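Long-range contacts in thermospermine synthase (Medicago truncatula, PDB 6BQ5), which probably catalyses aminopropyl transfer from decarboxylated S-adenosylmethionine to spermidine, giving thermospermine and S-methyl-5'-thioadenosine: residues Gln55-Ala60 / Asp132-Val137; Ile86-Leu91 / Gly110-Thr115; Lys103-Met108 / Val177-Leu182. All blocks are in the same frame, centred on the assembly; numbering follows the deposited sequence.

Contact 1: residues Gln55-Ala60 / Asp132-Val137; sequences QYQDIA and DIDEEV. With MTA (5'-deoxy-5'-methylthioadenosine), chain D.
Gln57 NE2 is held between a carboxylate and a sugar hydroxyl: it donates an almost straight bond of 2.8 Å to Asp134 OD2 and a second to O2' of the bound MTA. The first bond lies in the amide plane and uses the anti lone pair of the carboxylate oxygen; the two planes are only 2° apart. Gln57 CG lies between the backbone N and the carbonyl carbon (chi1 63°), and a bend at chi2 brings the amide round to both partners. Asp134 OD2 also bonds to Ser54 OG, while its OD1 caps helix 135-144 through a weak bond from Glu136 N. Asp132 grips the ribose with both oxygens, OD1 accepting from O2' and OD2 from O3' at 2.6 Å each; OD1 also takes Asp134 N in an Asx turn and OD2 takes Gly111 N, which together hold the carboxylate facing the diol. Such an acidic grip on both ribose hydroxyls is a hallmark of Rossmann-like methyltransferase folds. Ile133 CG2 is wedged between two flat groups, over the centre of the Tyr56 ring in a CH-pi contact (4.2 Å from the centroid) and against the adenine at MTA C4. Ile59 CD1 packs on Val137 CG2, and the side chain also reaches Phe140 and Leu73 of strand 70-73, so the N-terminal antiparallel sheet, through strand 58-64, leans on the first two turns of helix 135-144.

Contact 2: residues Ile86-Leu91 / Gly110-Thr115; sequences IYHECL and GGEGST
His88 reaches across from helix 84-98 to the start of helix 114-120 with CG anti to the carbonyl carbon (chi1 -66°), a turn that lays the imidazole against Ser114. Its CB comes only within 4.0 Å of Ser114 O, but from CG onward the ring is closely packed. Ser114 CB sits over the ring centre in a CH-pi contact, 3.3 Å from the centroid and 8° off the normal, and the opposite face is covered by Tyr87 CD1. ND1 is bonded back to Glu84 O, one turn earlier in the same helix, which fixes the rotation of the ring. At the edge, near the ring plane, CD2 of His88 meets Thr115 OG1 at 3.2 Å. This hydroxyl, whose polar partner is Asp181, also touches Leu91 CD2. The loop that receives the ring is glycine-rich, with a type I turn from Gly110 to Gly113, and its pattern Gly111, Gly113, Ala116 is consistent with the strand-turn-helix of Rossmann-like, AdoMet-binding folds. Gly113, the N-cap residue, has backbone angles at which a CB would jam against the carbonyl O of Glu112. At the imidazole tip, NE2 and CE1 approach the Glu112 carboxylate, whose plane is turned 15° from the ring. His88 NE2 and Glu112 OE2, 3.6 Å apart, make no hydrogen bond. That carboxylate folds back on the helix start instead: OE2 accepts from Ser114 N at 2.8 Å and OE1 from Ser114 OG, both met from above its plane. With an alanine at Glu112, Ser114 N would probably be left without its acceptor and the serine hydroxyl freer to turn, though Asn148 ND2 also bonds to that hydroxyl.

Contact 3: residues Lys103-Met108 / Val177-Leu182; sequences KNVFIM and VIVGDL. With MTA (5'-deoxy-5'-methylthioadenosine), chain D.
Strands 104-107 and 177-181 run parallel, their axes 4.8 Å apart and inclined by 19°, with Val105 beside Val177, Phe106 beside Ile178, Ile107 beside Val179 and Met108 beside Gly180. Phe106 and Met108 supply the donors and most acceptors on the side of residues 103-108. Phe106 donates to Val177 O and accepts from Val179 N, and Met108 N donates to Val179 O at 2.7 Å while its O accepts from Asp181 N; at the N-terminal end of the pair the bond from Val177 N to Asn104 O is weak. On one face, Ile107 CG2 lies alongside Asp181 CB at 4.1 Å, the two side chains pointing the same way; Thr115 and Leu119 of helix 114-120 cover the isoleucine. The other face carries Phe106, Ile178 and Met108, covered in part by helix 164-169. Here Met108 does most of the packing: CG meets Ile178 CG2, and a bend at the last torsion (chi3 -62°) brings the methyl CE over Gly180 CA, 3.7 Å away. A CB on Gly180 would come tightly against that methyl. CE also reaches Leu182 CD1, while the other branch of this leucine, CD2, lies 3.4 Å from MTA C4, over the adenine face opposite the one that Ile133 covers. Asp181, predicted to be the proton acceptor, has its carboxylate fixed by Tyr87 OH on OD1 and Thr115 OG1 on OD2. These neighbours are the first and fourth strands of the seven-stranded sheet, in the order 3-2-1-4-5-7-6; the order in which the chain adds strands reverses between them, a topological switch point, and in Rossmann-like methyltransferase folds the ligand pocket opens, as here, at the C-terminal ends of those strands.

From the N terminus, residues 55-60 come first, and contact 1 closes only at 132-137, linking the N-terminal antiparallel sheet to the nucleotide-binding domain. Contact 2 is nested within that loop: helix 84-98 meets the turn that follows strand 104-107. This strand has meanwhile opened contact 3, which closes at 177-182 and so crosses both other contacts. At the glycine-rich turn contacts 1 and 2 touch, residues 132-137 meeting residues 110-115, whereas contacts 2 and 3 are joined around Asp181. Contacts 1 and 3 do not touch each other, but both reach MTA, which bridges them.

Contact 1: residues Gln55-Ala60 / Asp132-Val137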
loop_
_atom_site.group_PDB
_atom_site.type_symbol
_atom_site.label_atom_id
_atom_site.label_comp_id
_atom_site.label_asym_id
_atom_site.label_seq_id
_atom_site.Cartn_x
_atom_site.Cartn_y
_atom_site.Cartn_z
ATOM N N GLN A 55 -0.719 -30.814 5.099
ATOM C CA GLN A 55 0.130 -30.914 6.279
ATOM C C GLN A 55 1.411 -30.094 6.165
ATOM O O GLN A 55 1.969 -29.707 7.168
ATOM C CB GLN A 55 0.464 -32.400 6.444
ATOM C CG GLN A 55 1.505 -32.828 7.456
ATOM C CD GLN A 55 1.848 -34.312 7.301
ATOM O OE1 GLN A 55 1.139 -35.082 6.629
ATOM N NE2 GLN A 55 2.947 -34.715 7.907
ATOM N N TYR A 56 1.920 -29.901 4.945
ATOM C CA TYR A 56 3.204 -29.237 4.749
ATOM C C TYR A 56 3.065 -27.748 4.456
ATOM O O TYR A 56 3.953 -27.014 4.851
ATOM C CB TYR A 56 4.011 -29.925 3.650
ATOM C CG TYR A 56 4.170 -31.424 3.862
ATOM C CD1 TYR A 56 5.168 -31.932 4.711
ATOM C CD2 TYR A 56 3.321 -32.341 3.222
ATOM C CE1 TYR A 56 5.324 -33.309 4.902
ATOM C CE2 TYR A 56 3.454 -33.728 3.423
ATOM C CZ TYR A 56 4.455 -34.207 4.265
ATOM O OH TYR A 56 4.615 -35.574 4.466
ATOM N N GLN A 57 1.985 -27.310 3.773
ATOM C CA GLN A 57 1.860 -25.918 3.363
ATOM C C GLN A 57 0.472 -25.516 2.833
ATOM O O GLN A 57 -0.346 -26.346 2.412
ATOM C CB GLN A 57 2.974 -25.555 2.323
ATOM C CG GLN A 57 2.895 -26.333 1.013
ATOM C CD GLN A 57 4.249 -26.865 0.526
ATOM O OE1 GLN A 57 5.264 -26.141 0.535
ATOM N NE2 GLN A 57 4.263 -28.138 0.087
ATOM N N ASP A 58 0.213 -24.222 2.914
ATOM C CA ASP A 58 -0.909 -23.602 2.231
ATOM C C ASP A 58 -0.506 -23.328 0.797
ATOM O O ASP A 58 0.691 -23.060 0.500
ATOM C CB ASP A 58 -1.283 -22.276 2.920
ATOM C CG ASP A 58 -1.993 -22.465 4.222
ATOM O OD1 ASP A 58 -2.832 -23.381 4.337
ATOM O OD2 ASP A 58 -1.776 -21.641 5.148
ATOM N N ILE A 59 -1.502 -23.370 -0.075
ATOM C CA ILE A 59 -1.322 -23.281 -1.529
ATOM C C ILE A 59 -2.272 -22.263 -2.124
ATOM O O ILE A 59 -3.449 -22.278 -1.800
ATOM C CB ILE A 59 -1.662 -24.616 -2.218
ATOM C CG1 ILE A 59 -0.787 -25.750 -1.649
ATOM C CG2 ILE A 59 -1.419 -24.518 -3.741
ATOM C CD1 ILE A 59 -1.243 -27.143 -2.067
ATOM N N ALA A 60 -1.774 -21.403 -3.013
ATOM C CA ALA A 60 -2.632 -20.481 -3.722
ATOM C C ALA A 60 -2.130 -20.208 -5.114
ATOM O O ALA A 60 -0.882 -20.227 -5.356
ATOM C CB ALA A 60 -2.757 -19.192 -2.924
ATOM N N ASP A 132 8.157 -35.516 -4.951
ATOM C CA ASP A 132 7.717 -34.404 -4.080
ATOM C C ASP A 132 7.002 -34.956 -2.843
ATOM O O ASP A 132 6.192 -35.864 -2.949
ATOM C CB ASP A 132 6.768 -33.477 -4.830
ATOM C CG ASP A 132 6.663 -32.103 -4.182
ATOM O OD1 ASP A 132 6.164 -32.012 -3.019
ATOM O OD2 ASP A 132 7.117 -31.115 -4.821
ATOM N N ILE A 133 7.316 -34.390 -1.691
ATOM C CA ILE A 133 6.735 -34.825 -0.421
ATOM C C ILE A 133 5.246 -34.505 -0.292
ATOM O O ILE A 133 4.550 -35.156 0.450
ATOM C CB ILE A 133 7.521 -34.229 0.767
ATOM C CG1 ILE A 133 7.324 -35.042 2.039
ATOM C CG2 ILE A 133 7.215 -32.749 0.972
ATOM C CD1 ILE A 133 8.293 -34.615 3.121
ATOM N N ASP A 134 4.755 -33.517 -1.025
ATOM C CA ASP A 134 3.389 -33.031 -0.847
ATOM C C ASP A 134 2.506 -33.306 -2.078
ATOM O O ASP A 134 2.469 -32.543 -3.021
ATOM C CB ASP A 134 3.448 -31.540 -0.505
ATOM C CG ASP A 134 2.112 -30.972 -0.069
ATOM O OD1 ASP A 134 1.106 -31.711 -0.131
ATOM O OD2 ASP A 134 2.081 -29.796 0.337
ATOM N N GLU A 135 1.708 -34.361 -1.996
ATOM C CA GLU A 135 0.730 -34.693 -3.045
ATOM C C GLU A 135 -0.253 -33.572 -3.374
ATOM O O GLU A 135 -0.658 -33.428 -4.528
ATOM C CB GLU A 135 -0.049 -35.939 -2.624
ATOM C CG GLU A 135 -0.883 -36.590 -3.701
ATOM C CD GLU A 135 -1.482 -37.876 -3.161
ATOM O OE1 GLU A 135 -1.264 -38.931 -3.770
ATOM O OE2 GLU A 135 -2.122 -37.825 -2.085
ATOM N N GLU A 136 -0.663 -32.791 -2.371
ATOM C CA GLU A 136 -1.547 -31.650 -2.636
ATOM C C GLU A 136 -0.939 -30.637 -3.608
ATOM O O GLU A 136 -1.640 -30.099 -4.467
ATOM C CB GLU A 136 -1.966 -30.931 -1.343
ATOM C CG GLU A 136 -2.708 -31.843 -0.381
ATOM C CD GLU A 136 -3.945 -32.419 -1.001
ATOM O OE1 GLU A 136 -4.723 -31.637 -1.574
ATOM O OE2 GLU A 136 -4.133 -33.651 -0.929
ATOM N N VAL A 137 0.361 -30.399 -3.471
ATOM C CA VAL A 137 1.088 -29.504 -4.422
ATOM C C VAL A 137 1.032 -30.111 -5.813
ATOM O O VAL A 137 0.652 -29.435 -6.772
ATOM C CB VAL A 137 2.542 -29.280 -4.008
ATOM C CG1 VAL A 137 3.326 -28.613 -5.127
ATOM C CG2 VAL A 137 2.595 -28.438 -2.752
HETATM C CS MTA D . 8.669 -24.686 -2.102
HETATM S "S5'" MTA D . 9.488 -26.166 -1.664
HETATM C "C5'" MTA D . 9.590 -26.877 -3.271
HETATM C "C4'" MTA D . 8.962 -28.266 -3.268
HETATM O "O4'" MTA D . 9.685 -29.130 -2.408
HETATM C "C2'" MTA D . 7.518 -29.169 -1.552
HETATM O "O2'" MTA D . 6.308 -29.923 -1.499
HETATM C "C3'" MTA D . 7.516 -28.273 -2.766
HETATM O "O3'" MTA D . 6.678 -28.715 -3.825
HETATM C "C1'" MTA D . 8.736 -30.027 -1.805
HETATM N N9 MTA D . 9.475 -30.592 -0.669
HETATM C C8 MTA D . 9.772 -30.025 0.507
HETATM N N7 MTA D . 10.538 -30.863 1.254
HETATM C C5 MTA D . 10.733 -31.971 0.518
HETATM C C6 MTA D . 11.416 -33.247 0.722
HETATM N N6 MTA D . 12.087 -33.487 1.870
HETATM N N1 MTA D . 11.388 -34.128 -0.296
HETATM C C2 MTA D . 10.718 -33.886 -1.448
HETATM N N3 MTA D . 10.056 -32.742 -1.696
HETATM C C4 MTA D . 10.029 -31.791 -0.737
#

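Contact 2: residues Ile86-Leu91 / Gly110-Thr115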
loop_
_atom_site.group_PDB
_atom_site.type_symbol
_atom_site.label_atom_id
_atom_site.label_comp_id
_atom_site.label_asym_id
_atom_site.label_seq_id
_atom_site.Cartn_x
_atom_site.Cartn_y
_atom_site.Cartn_z
ATOM N N ILE A 86 12.839 -18.763 -16.919
ATOM C CA ILE A 86 14.195 -18.441 -16.579
ATOM C C ILE A 86 14.706 -19.407 -15.495
ATOM O O ILE A 86 15.735 -20.058 -15.688
ATOM C CB ILE A 86 14.353 -16.986 -16.128
ATOM C CG1 ILE A 86 13.868 -16.069 -17.219
ATOM C CG2 ILE A 86 15.802 -16.688 -15.710
ATOM C CD1 ILE A 86 13.861 -14.594 -16.880
ATOM N N TYR A 87 14.007 -19.485 -14.373
ATOM C CA TYR A 87 14.411 -20.367 -13.302
ATOM C C TYR A 87 14.513 -21.799 -13.803
ATOM O O TYR A 87 15.500 -22.461 -13.551
ATOM C CB TYR A 87 13.449 -20.284 -12.093
ATOM C CG TYR A 87 13.712 -21.300 -11.025
ATOM C CD1 TYR A 87 13.144 -22.561 -11.107
ATOM C CD2 TYR A 87 14.518 -21.028 -9.922
ATOM C CE1 TYR A 87 13.387 -23.554 -10.144
ATOM C CE2 TYR A 87 14.725 -21.995 -8.923
ATOM C CZ TYR A 87 14.187 -23.244 -9.057
ATOM O OH TYR A 87 14.395 -24.235 -8.131
ATOM N N HIS A 88 13.498 -22.254 -14.552
ATOM C CA HIS A 88 13.453 -23.670 -14.932
ATOM C C HIS A 88 14.460 -24.033 -16.054
ATOM O O HIS A 88 15.100 -25.081 -15.969
ATOM C CB HIS A 88 12.025 -24.141 -15.180
ATOM C CG HIS A 88 11.208 -24.121 -13.932
ATOM N ND1 HIS A 88 10.357 -23.088 -13.626
ATOM C CD2 HIS A 88 11.245 -24.924 -12.841
ATOM C CE1 HIS A 88 9.864 -23.286 -12.410
ATOM N NE2 HIS A 88 10.409 -24.375 -11.902
ATOM N N GLU A 89 14.699 -23.114 -16.991
ATOM C CA GLU A 89 15.744 -23.377 -18.006
ATOM C C GLU A 89 17.115 -23.379 -17.340
ATOM O O GLU A 89 17.967 -24.240 -17.629
ATOM C CB GLU A 89 15.707 -22.381 -19.129
ATOM C CG GLU A 89 14.540 -22.610 -20.089
ATOM C CD GLU A 89 14.576 -21.712 -21.325
ATOM O OE1 GLU A 89 15.621 -21.054 -21.562
ATOM O OE2 GLU A 89 13.545 -21.674 -22.072
ATOM N N CYS A 90 17.348 -22.411 -16.456
ATOM C CA CYS A 90 18.598 -22.387 -15.687
ATOM C C CYS A 90 18.851 -23.587 -14.809
ATOM O O CYS A 90 19.966 -24.045 -14.747
ATOM C CB CYS A 90 18.755 -21.086 -14.873
ATOM S SG CYS A 90 19.036 -19.632 -15.914
ATOM N N LEU A 91 17.845 -24.064 -14.127
ATOM C CA LEU A 91 17.958 -25.213 -13.258
ATOM C C LEU A 91 18.277 -26.540 -14.025
ATOM O O LEU A 91 19.016 -27.359 -13.546
ATOM C CB LEU A 91 16.645 -25.387 -12.467
ATOM C CG LEU A 91 16.541 -26.633 -11.558
ATOM C CD1 LEU A 91 17.612 -26.588 -10.506
ATOM C CD2 LEU A 91 15.194 -26.774 -10.901
ATOM N N GLY A 110 9.868 -30.486 -7.108
ATOM C CA GLY A 110 9.295 -30.361 -8.450
ATOM C C GLY A 110 7.823 -30.650 -8.597
ATOM O O GLY A 110 7.321 -30.810 -9.740
ATOM N N GLY A 111 7.074 -30.657 -7.477
ATOM C CA GLY A 111 5.628 -30.780 -7.587
ATOM C C GLY A 111 4.941 -29.790 -8.511
ATOM O O GLY A 111 3.886 -30.086 -9.021
ATOM N N GLU A 112 5.518 -28.603 -8.686
ATOM C CA GLU A 112 4.965 -27.586 -9.567
ATOM C C GLU A 112 4.947 -27.959 -11.050
ATOM O O GLU A 112 4.128 -27.465 -11.816
ATOM C CB GLU A 112 5.731 -26.271 -9.301
ATOM C CG GLU A 112 5.359 -25.050 -10.152
ATOM C CD GLU A 112 6.283 -24.824 -11.355
ATOM O OE1 GLU A 112 6.178 -23.765 -11.995
ATOM O OE2 GLU A 112 7.121 -25.696 -11.639
ATOM N N GLY A 113 5.907 -28.773 -11.466
ATOM C CA GLY A 113 5.905 -29.417 -12.784
ATOM C C GLY A 113 6.730 -28.769 -13.896
ATOM O O GLY A 113 6.868 -29.368 -14.971
ATOM N N SER A 114 7.270 -27.568 -13.664
ATOM C CA SER A 114 7.994 -26.880 -14.725
ATOM C C SER A 114 9.412 -27.494 -14.925
ATOM O O SER A 114 9.919 -27.482 -16.032
ATOM C CB SER A 114 8.042 -25.372 -14.468
ATOM O OG SER A 114 6.758 -24.763 -14.481
ATOM N N THR A 115 10.030 -28.001 -13.857
ATOM C CA THR A 115 11.302 -28.728 -13.927
ATOM C C THR A 115 11.160 -29.974 -14.821
ATOM O O THR A 115 11.959 -30.212 -15.738
ATOM C CB THR A 115 11.820 -29.059 -12.499
ATOM O OG1 THR A 115 12.060 -27.818 -11.775
ATOM C CG2 THR A 115 13.143 -29.898 -12.497
#

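Contact 3: residues Lys103-Met108 / Val177-Leu182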
loop_
_atom_site.group_PDB
_atom_site.type_symbol
_atom_site.label_atom_id
_atom_site.label_comp_id
_atom_site.label_asym_id
_atom_site.label_seq_id
_atom_site.Cartn_x
_atom_site.Cartn_y
_atom_site.Cartn_z
ATOM N N LYS A 103 19.916 -39.819 -19.520
ATOM C CA LYS A 103 18.770 -40.688 -19.838
ATOM C C LYS A 103 17.731 -40.780 -18.765
ATOM O O LYS A 103 16.541 -40.668 -19.056
ATOM C CB LYS A 103 19.255 -42.097 -20.187
ATOM C CG LYS A 103 20.037 -42.122 -21.480
ATOM C CD LYS A 103 20.495 -43.527 -21.811
ATOM C CE LYS A 103 21.648 -43.969 -20.931
ATOM N NZ LYS A 103 22.232 -45.205 -21.513
ATOM N N ASN A 104 18.209 -41.114 -17.570
ATOM C CA ASN A 104 17.382 -41.063 -16.394
ATOM C C ASN A 104 17.803 -39.890 -15.452
ATOM O O ASN A 104 18.964 -39.479 -15.357
ATOM C CB ASN A 104 17.244 -42.405 -15.669
ATOM C CG ASN A 104 18.509 -42.847 -14.978
ATOM O OD1 ASN A 104 19.595 -42.394 -15.309
ATOM N ND2 ASN A 104 18.366 -43.773 -14.006
ATOM N N VAL A 105 16.765 -39.320 -14.837
ATOM C CA VAL A 105 16.849 -38.121 -13.969
ATOM C C VAL A 105 15.804 -38.182 -12.866
ATOM O O VAL A 105 14.671 -38.580 -13.104
ATOM C CB VAL A 105 16.596 -36.815 -14.743
ATOM C CG1 VAL A 105 15.201 -36.820 -15.357
ATOM C CG2 VAL A 105 16.722 -35.601 -13.818
ATOM N N PHE A 106 16.214 -37.776 -11.668
ATOM C CA PHE A 106 15.415 -37.779 -10.434
ATOM C C PHE A 106 15.320 -36.312 -9.944
ATOM O O PHE A 106 16.347 -35.686 -9.752
ATOM C CB PHE A 106 16.153 -38.622 -9.382
ATOM C CG PHE A 106 15.409 -38.793 -8.065
ATOM C CD1 PHE A 106 15.520 -37.862 -7.038
ATOM C CD2 PHE A 106 14.596 -39.896 -7.853
ATOM C CE1 PHE A 106 14.823 -38.037 -5.839
ATOM C CE2 PHE A 106 13.928 -40.086 -6.641
ATOM C CZ PHE A 106 14.046 -39.183 -5.642
ATOM N N ILE A 107 14.092 -35.801 -9.745
ATOM C CA ILE A 107 13.848 -34.451 -9.271
ATOM C C ILE A 107 13.514 -34.567 -7.772
ATOM O O ILE A 107 12.567 -35.233 -7.401
ATOM C CB ILE A 107 12.655 -33.735 -9.988
ATOM C CG1 ILE A 107 12.758 -33.760 -11.518
ATOM C CG2 ILE A 107 12.534 -32.263 -9.509
ATOM C CD1 ILE A 107 11.454 -33.459 -12.226
ATOM N N MET A 108 14.304 -33.909 -6.928
ATOM C CA MET A 108 13.923 -33.677 -5.523
ATOM C C MET A 108 13.012 -32.431 -5.448
ATOM O O MET A 108 13.468 -31.252 -5.611
ATOM C CB MET A 108 15.141 -33.511 -4.591
ATOM C CG MET A 108 16.271 -34.517 -4.839
ATOM S SD MET A 108 17.575 -34.468 -3.595
ATOM C CE MET A 108 18.173 -32.791 -3.817
ATOM N N VAL A 177 21.417 -37.729 -13.909
ATOM C CA VAL A 177 21.324 -36.388 -13.329
ATOM C C VAL A 177 20.362 -36.430 -12.125
ATOM O O VAL A 177 19.324 -37.070 -12.180
ATOM C CB VAL A 177 20.878 -35.337 -14.380
ATOM C CG1 VAL A 177 20.719 -33.959 -13.770
ATOM C CG2 VAL A 177 21.826 -35.308 -15.571
ATOM N N ILE A 178 20.745 -35.824 -11.020
ATOM C CA ILE A 178 19.797 -35.517 -9.933
ATOM C C ILE A 178 19.607 -33.985 -9.828
ATOM O O ILE A 178 20.565 -33.241 -9.914
ATOM C CB ILE A 178 20.196 -36.195 -8.599
ATOM C CG1 ILE A 178 20.234 -37.701 -8.825
ATOM C CG2 ILE A 178 19.214 -35.835 -7.499
ATOM C CD1 ILE A 178 20.734 -38.507 -7.655
ATOM N N VAL A 179 18.353 -33.554 -9.707
ATOM C CA VAL A 179 17.969 -32.156 -9.652
ATOM C C VAL A 179 17.325 -31.796 -8.299
ATOM O O VAL A 179 16.300 -32.357 -7.928
ATOM C CB VAL A 179 16.971 -31.818 -10.767
ATOM C CG1 VAL A 179 16.585 -30.338 -10.734
ATOM C CG2 VAL A 179 17.568 -32.183 -12.120
ATOM N N GLY A 180 17.964 -30.874 -7.586
ATOM C CA GLY A 180 17.415 -30.286 -6.362
ATOM C C GLY A 180 16.535 -29.092 -6.655
ATOM O O GLY A 180 17.042 -28.025 -7.051
ATOM N N ASP A 181 15.228 -29.249 -6.441
ATOM C CA ASP A 181 14.230 -28.193 -6.688
ATOM C C ASP A 181 13.459 -27.946 -5.397
ATOM O O ASP A 181 12.224 -27.789 -5.402
ATOM C CB ASP A 181 13.331 -28.628 -7.833
ATOM C CG ASP A 181 12.455 -27.519 -8.438
ATOM O OD1 ASP A 181 12.658 -26.307 -8.141
ATOM O OD2 ASP A 181 11.577 -27.888 -9.269
ATOM N N LEU A 182 14.205 -27.853 -4.299
ATOM C CA LEU A 182 13.630 -27.680 -2.968
ATOM C C LEU A 182 13.654 -26.232 -2.499
ATOM O O LEU A 182 14.179 -25.328 -3.191
ATOM C CB LEU A 182 14.397 -28.556 -1.976
ATOM C CG LEU A 182 14.383 -30.053 -2.235
ATOM C CD1 LEU A 182 15.553 -30.788 -1.574
ATOM C CD2 LEU A 182 13.083 -30.696 -1.838
HETATM C CS MTA D . 8.669 -24.686 -2.102
HETATM S "S5'" MTA D . 9.488 -26.166 -1.664
HETATM C "C5'" MTA D . 9.590 -26.877 -3.271
HETATM C "C4'" MTA D . 8.962 -28.266 -3.268
HETATM O "O4'" MTA D . 9.685 -29.130 -2.408
HETATM C "C2'" MTA D . 7.518 -29.169 -1.552
HETATM O "O2'" MTA D . 6.308 -29.923 -1.499
HETATM C "C3'" MTA D . 7.516 -28.273 -2.766
HETATM O "O3'" MTA D . 6.678 -28.715 -3.825
HETATM C "C1'" MTA D . 8.736 -30.027 -1.805
HETATM N N9 MTA D . 9.475 -30.592 -0.669
HETATM C C8 MTA D . 9.772 -30.025 0.507
HETATM N N7 MTA D . 10.538 -30.863 1.254
HETATM C C5 MTA D . 10.733 -31.971 0.518
HETATM C C6 MTA D . 11.416 -33.247 0.722
HETATM N N6 MTA D . 12.087 -33.487 1.870
HETATM N N1 MTA D . 11.388 -34.128 -0.296
HETATM C C2 MTA D . 10.718 -33.886 -1.448
HETATM N N3 MTA D . 10.056 -32.742 -1.696
HETATM C C4 MTA D . 10.029 -31.791 -0.737
#